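Side-chain contacts in glucose-binding protein (Thermus thermophilus HB27, PDB 2B3F), which binds glucose and galactose and probably delivers them, as the extracellular binding protein, to a membrane sugar transport system: residues E70-T74 / W75-N79; G100-D103 / L104-Y107. One frame throughout, in Å; residues are numbered along the deposited sequence.

Interaction 1 (E70-T74 / W75-N79); sequences ELIGT and WVVAN
Thr74 lays its methyl group over the indole of Trp75, a CH-pi contact between chain neighbours near the end of helix 69-76. Thr74 CG2 sits 3.4 Å from the centroid of the five-membered ring of Trp75, only 11° off the ring normal. The threonine torsion sorts its two branches: CG2 points opposite the backbone N and passes beside the carbonyl carbon to the ring, whereas OG1 turns to the backbone N side and bonds to Glu354. Trp75 presents that face with CG set opposite its own carbonyl carbon (chi1 -59°). The other apolar contacts come from branched residues one turn on. Val76 CG2 meets Leu71 CD1 at 3.9 Å and, more loosely, Ile72 CD1, while Val77 CG1 lies 4.3 Å from Ile72 CG2. Val77 CG2, held between its backbone N and carbonyl carbon, comes to 3.2 Å from Gly73 O.

Around Gly73 the helix widens into a pi-type turn. Val77 N donates to Ile72 O at 3.0 Å, almost in line with the carbonyl bond. Trp75 N is 3.7 Å from Leu71 O, too far for a direct bond, and a water joins them, donating to Leu71 O. Asn79, with positive phi, ends the helix in a Schellman motif. Where the turn widens, a five-residue bond and a water thus replace regular helical pairing, while threonine divides its branches between a carboxylate and an aromatic face.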
loop_
_atom_site.group_PDB
_atom_site.type_symbol
_atom_site.label_atom_id
_atom_site.label_comp_id
_atom_site.label_asym_id
_atom_site.label_seq_id
_atom_site.Cartn_x
_atom_site.Cartn_y
_atom_site.Cartn_z
ATOM N N GLU A 70 5.873 -10.298 1.093
ATOM C CA GLU A 70 5.926 -9.945 2.518
ATOM C C GLU A 70 5.396 -11.101 3.363
ATOM O O GLU A 70 6.028 -11.525 4.328
ATOM C CB GLU A 70 5.129 -8.658 2.791
ATOM C CG GLU A 70 4.997 -8.274 4.264
ATOM C CD GLU A 70 4.150 -7.035 4.472
ATOM O OE1 GLU A 70 4.502 -6.048 3.762
ATOM O OE2 GLU A 70 3.149 -7.049 5.306
ATOM N N LEU A 71 4.202 -11.570 3.010
ATOM C CA LEU A 71 3.583 -12.709 3.700
ATOM C C LEU A 71 4.469 -13.951 3.611
ATOM O O LEU A 71 4.783 -14.593 4.615
ATOM C CB LEU A 71 2.242 -13.014 3.043
ATOM C CG LEU A 71 1.491 -14.301 3.407
ATOM C CD1 LEU A 71 1.039 -14.291 4.854
ATOM C CD2 LEU A 71 0.315 -14.433 2.463
ATOM N N ILE A 72 4.838 -14.301 2.387
ATOM C CA ILE A 72 5.490 -15.586 2.151
ATOM C C ILE A 72 6.876 -15.651 2.788
ATOM O O ILE A 72 7.206 -16.606 3.485
ATOM C CB ILE A 72 5.565 -15.908 0.640
ATOM C CG1 ILE A 72 4.160 -16.025 0.023
ATOM C CG2 ILE A 72 6.348 -17.198 0.396
ATOM C CD1 ILE A 72 3.172 -16.880 0.767
ATOM N N GLY A 73 7.665 -14.602 2.588
ATOM C CA GLY A 73 9.076 -14.628 2.941
ATOM C C GLY A 73 9.373 -14.457 4.411
ATOM O O GLY A 73 10.540 -14.572 4.814
ATOM N N THR A 74 8.351 -14.168 5.219
ATOM C CA THR A 74 8.571 -14.012 6.662
ATOM C C THR A 74 7.944 -15.154 7.471
ATOM O O THR A 74 8.659 -16.101 7.806
ATOM C CB THR A 74 8.160 -12.618 7.134
ATOM O OG1 THR A 74 8.901 -11.643 6.366
ATOM C CG2 THR A 74 8.486 -12.430 8.613
ATOM N N TRP A 75 6.651 -15.094 7.783
ATOM C CA TRP A 75 6.093 -16.056 8.764
ATOM C C TRP A 75 5.652 -17.372 8.135
ATOM O O TRP A 75 5.559 -18.383 8.843
ATOM C CB TRP A 75 5.010 -15.412 9.675
ATOM C CG TRP A 75 5.606 -14.250 10.417
ATOM C CD1 TRP A 75 5.264 -12.930 10.313
ATOM C CD2 TRP A 75 6.720 -14.306 11.304
ATOM N NE1 TRP A 75 6.093 -12.166 11.094
ATOM C CE2 TRP A 75 7.001 -12.979 11.710
ATOM C CE3 TRP A 75 7.519 -15.344 11.792
ATOM C CZ2 TRP A 75 8.038 -12.669 12.587
ATOM C CZ3 TRP A 75 8.555 -15.034 12.659
ATOM C CH2 TRP A 75 8.808 -13.703 13.045
ATOM N N VAL A 76 5.423 -17.361 6.820
ATOM C CA VAL A 76 5.102 -18.592 6.077
ATOM C C VAL A 76 6.327 -19.491 5.920
ATOM O O VAL A 76 6.293 -20.676 6.334
ATOM C CB VAL A 76 4.448 -18.284 4.721
ATOM C CG1 VAL A 76 4.295 -19.549 3.894
ATOM C CG2 VAL A 76 3.076 -17.607 4.941
ATOM N N VAL A 77 7.419 -18.965 5.363
ATOM C CA VAL A 77 8.643 -19.770 5.228
ATOM C C VAL A 77 9.184 -20.232 6.578
ATOM O O VAL A 77 9.867 -21.254 6.661
ATOM C CB VAL A 77 9.791 -19.061 4.447
ATOM C CG1 VAL A 77 9.401 -18.835 2.998
ATOM C CG2 VAL A 77 10.188 -17.780 5.106
ATOM N N ALA A 78 8.879 -19.484 7.631
ATOM C CA ALA A 78 9.274 -19.860 8.983
ATOM C C ALA A 78 8.345 -20.899 9.621
ATOM O O ALA A 78 8.554 -21.265 10.777
ATOM C CB ALA A 78 9.375 -18.629 9.857
ATOM N N ASN A 79 7.321 -21.344 8.887
ATOM C CA ASN A 79 6.408 -22.385 9.359
ATOM C C ASN A 79 5.635 -21.953 10.608
ATOM O O ASN A 79 5.421 -22.740 11.528
ATOM C CB ASN A 79 7.212 -23.688 9.588
ATOM C CG ASN A 79 7.841 -24.214 8.293
ATOM O OD1 ASN A 79 9.076 -24.368 8.190
ATOM N ND2 ASN A 79 7.000 -24.444 7.280
HETATM O O HOH W 1 4.483 -13.248 7.045
#

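Interaction 2 (G100-D103 / L104-Y107); sequences GLID and LISY
Ser106 turns its hydroxyl back onto the last turn of helix 99-105, where it donates to the carbonyl of Ile102. Followed outward, the serine CB already lies 3.2 Å from Ile102 O, and OG, set opposite its own carbonyl carbon (chi1 -68°), closes to 2.6 Å from Ile102 O. On the way OG also passes 3.6 Å from the CG2 methyl of Ile102, which lies beside the Ile102 carbonyl carbon. The accepting oxygen is shared: Ile105 N reaches Ile102 O at 3.2 Å from the other face of the carbonyl plane, so two donors grip it from above and below.

Ile105 places CG1 between its backbone N and carbonyl carbon (chi1 58°), bringing that methylene to 3.2 Å from Ile102 O; its CD1 then meets Ile102 CD1 at 4.3 Å. Leu104 and Leu101 likewise touch through their CD1 methyls, and both lean on Met275 of strand 272-280. Asp103 directs its carboxylate to Lys99, a salt bridge one turn back. The amides of Leu104 and Ile105 are each divided between carbonyls three and four residues back, with weak bonds to Leu101 O from both, whereas Ser106 N bonds three back, to Asp103 O at 3.3 Å. This drift to three-residue bonds is usual in a helix's last turn, and the Ser106 hydroxyl adds a closure here, after which the chain runs on as strand 106-107, paired antiparallel with strand 110-115.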
loop_
_atom_site.group_PDB
_atom_site.type_symbol
_atom_site.label_atom_id
_atom_site.label_comp_id
_atom_site.label_asym_id
_atom_site.label_seq_id
_atom_site.Cartn_x
_atom_site.Cartn_y
_atom_site.Cartn_z
ATOM N N GLY A 100 -5.022 -14.022 -9.887
ATOM C CA GLY A 100 -3.752 -13.341 -9.608
ATOM C C GLY A 100 -3.556 -13.058 -8.133
ATOM O O GLY A 100 -2.442 -13.154 -7.616
ATOM N N LEU A 101 -4.647 -12.708 -7.459
ATOM C CA LEU A 101 -4.627 -12.505 -6.006
ATOM C C LEU A 101 -4.437 -13.823 -5.254
ATOM O O LEU A 101 -3.644 -13.899 -4.319
ATOM C CB LEU A 101 -5.896 -11.786 -5.552
ATOM C CG LEU A 101 -5.956 -11.346 -4.099
ATOM C CD1 LEU A 101 -4.795 -10.413 -3.725
ATOM C CD2 LEU A 101 -7.292 -10.653 -3.840
ATOM N N ILE A 102 -5.146 -14.876 -5.669
ATOM C CA ILE A 102 -4.936 -16.192 -5.076
ATOM C C ILE A 102 -3.459 -16.592 -5.205
ATOM O O ILE A 102 -2.863 -17.151 -4.279
ATOM C CB ILE A 102 -5.843 -17.290 -5.723
ATOM C CG1 ILE A 102 -7.332 -16.983 -5.506
ATOM C CG2 ILE A 102 -5.511 -18.674 -5.143
ATOM C CD1 ILE A 102 -7.779 -17.073 -4.085
ATOM N N ASP A 103 -2.870 -16.288 -6.356
ATOM C CA ASP A 103 -1.468 -16.623 -6.565
ATOM C C ASP A 103 -0.552 -15.947 -5.546
ATOM O O ASP A 103 0.363 -16.578 -5.050
ATOM C CB ASP A 103 -1.028 -16.265 -7.979
ATOM C CG ASP A 103 -1.660 -17.154 -9.052
ATOM O OD1 ASP A 103 -2.163 -18.270 -8.748
ATOM O OD2 ASP A 103 -1.631 -16.730 -10.229
ATOM N N LEU A 104 -0.820 -14.685 -5.195
ATOM C CA LEU A 104 0.037 -13.939 -4.246
ATOM C C LEU A 104 0.010 -14.477 -2.838
ATOM O O LEU A 104 0.943 -14.251 -2.067
ATOM C CB LEU A 104 -0.397 -12.478 -4.153
ATOM C CG LEU A 104 -0.089 -11.536 -5.289
ATOM C CD1 LEU A 104 -0.673 -10.191 -4.964
ATOM C CD2 LEU A 104 1.418 -11.420 -5.521
ATOM N N ILE A 105 -1.075 -15.148 -2.475
ATOM C CA ILE A 105 -1.241 -15.678 -1.111
ATOM C C ILE A 105 -0.963 -17.192 -1.017
ATOM O O ILE A 105 -1.075 -17.776 0.067
ATOM C CB ILE A 105 -2.654 -15.343 -0.533
ATOM C CG1 ILE A 105 -3.771 -15.906 -1.436
ATOM C CG2 ILE A 105 -2.822 -13.849 -0.425
ATOM C CD1 ILE A 105 -5.166 -15.727 -0.904
ATOM N N SER A 106 -0.564 -17.782 -2.142
ATOM C CA SER A 106 -0.368 -19.228 -2.281
ATOM C C SER A 106 1.118 -19.551 -2.365
ATOM O O SER A 106 1.875 -18.818 -2.995
ATOM C CB SER A 106 -1.070 -19.721 -3.551
ATOM O OG SER A 106 -2.479 -19.616 -3.434
ATOM N N TYR A 107 1.533 -20.645 -1.736
ATOM C CA TYR A 107 2.943 -21.038 -1.728
ATOM C C TYR A 107 3.095 -22.486 -1.285
ATOM O O TYR A 107 2.543 -22.892 -0.252
ATOM C CB TYR A 107 3.721 -20.132 -0.768
ATOM C CG TYR A 107 5.220 -20.378 -0.700
ATOM C CD1 TYR A 107 6.040 -20.075 -1.787
ATOM C CD2 TYR A 107 5.819 -20.858 0.467
ATOM C CE1 TYR A 107 7.412 -20.277 -1.736
ATOM C CE2 TYR A 107 7.204 -21.060 0.532
ATOM C CZ TYR A 107 7.988 -20.767 -0.586
ATOM O OH TYR A 107 9.361 -20.959 -0.560
#

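How the interactions relate
Interaction 1 closes before interaction 2 opens along the chain, yet their centres lie only 13 Å apart. Each takes in most of a short helix, 69-76 or 99-105, and the residues that follow it, and the two meet through Tyr107. Its ring packs against Ile72, with Tyr107 CG 3.5 Å from Ile72 CG2, and reaches on to Val76 and Val77, while Leu71 CD2 touches Ile105. Strand 110-115 joins them further: Trp112 contacts Leu71, Ile72 and Val76, while its NE1 is hydrogen-bonded to Tyr107 O. Both helices thus pack on the large mixed sheet; the side chains of Leu71 and Leu101 are each about 12 Å from the bound galactose, near the sugar site without lining it.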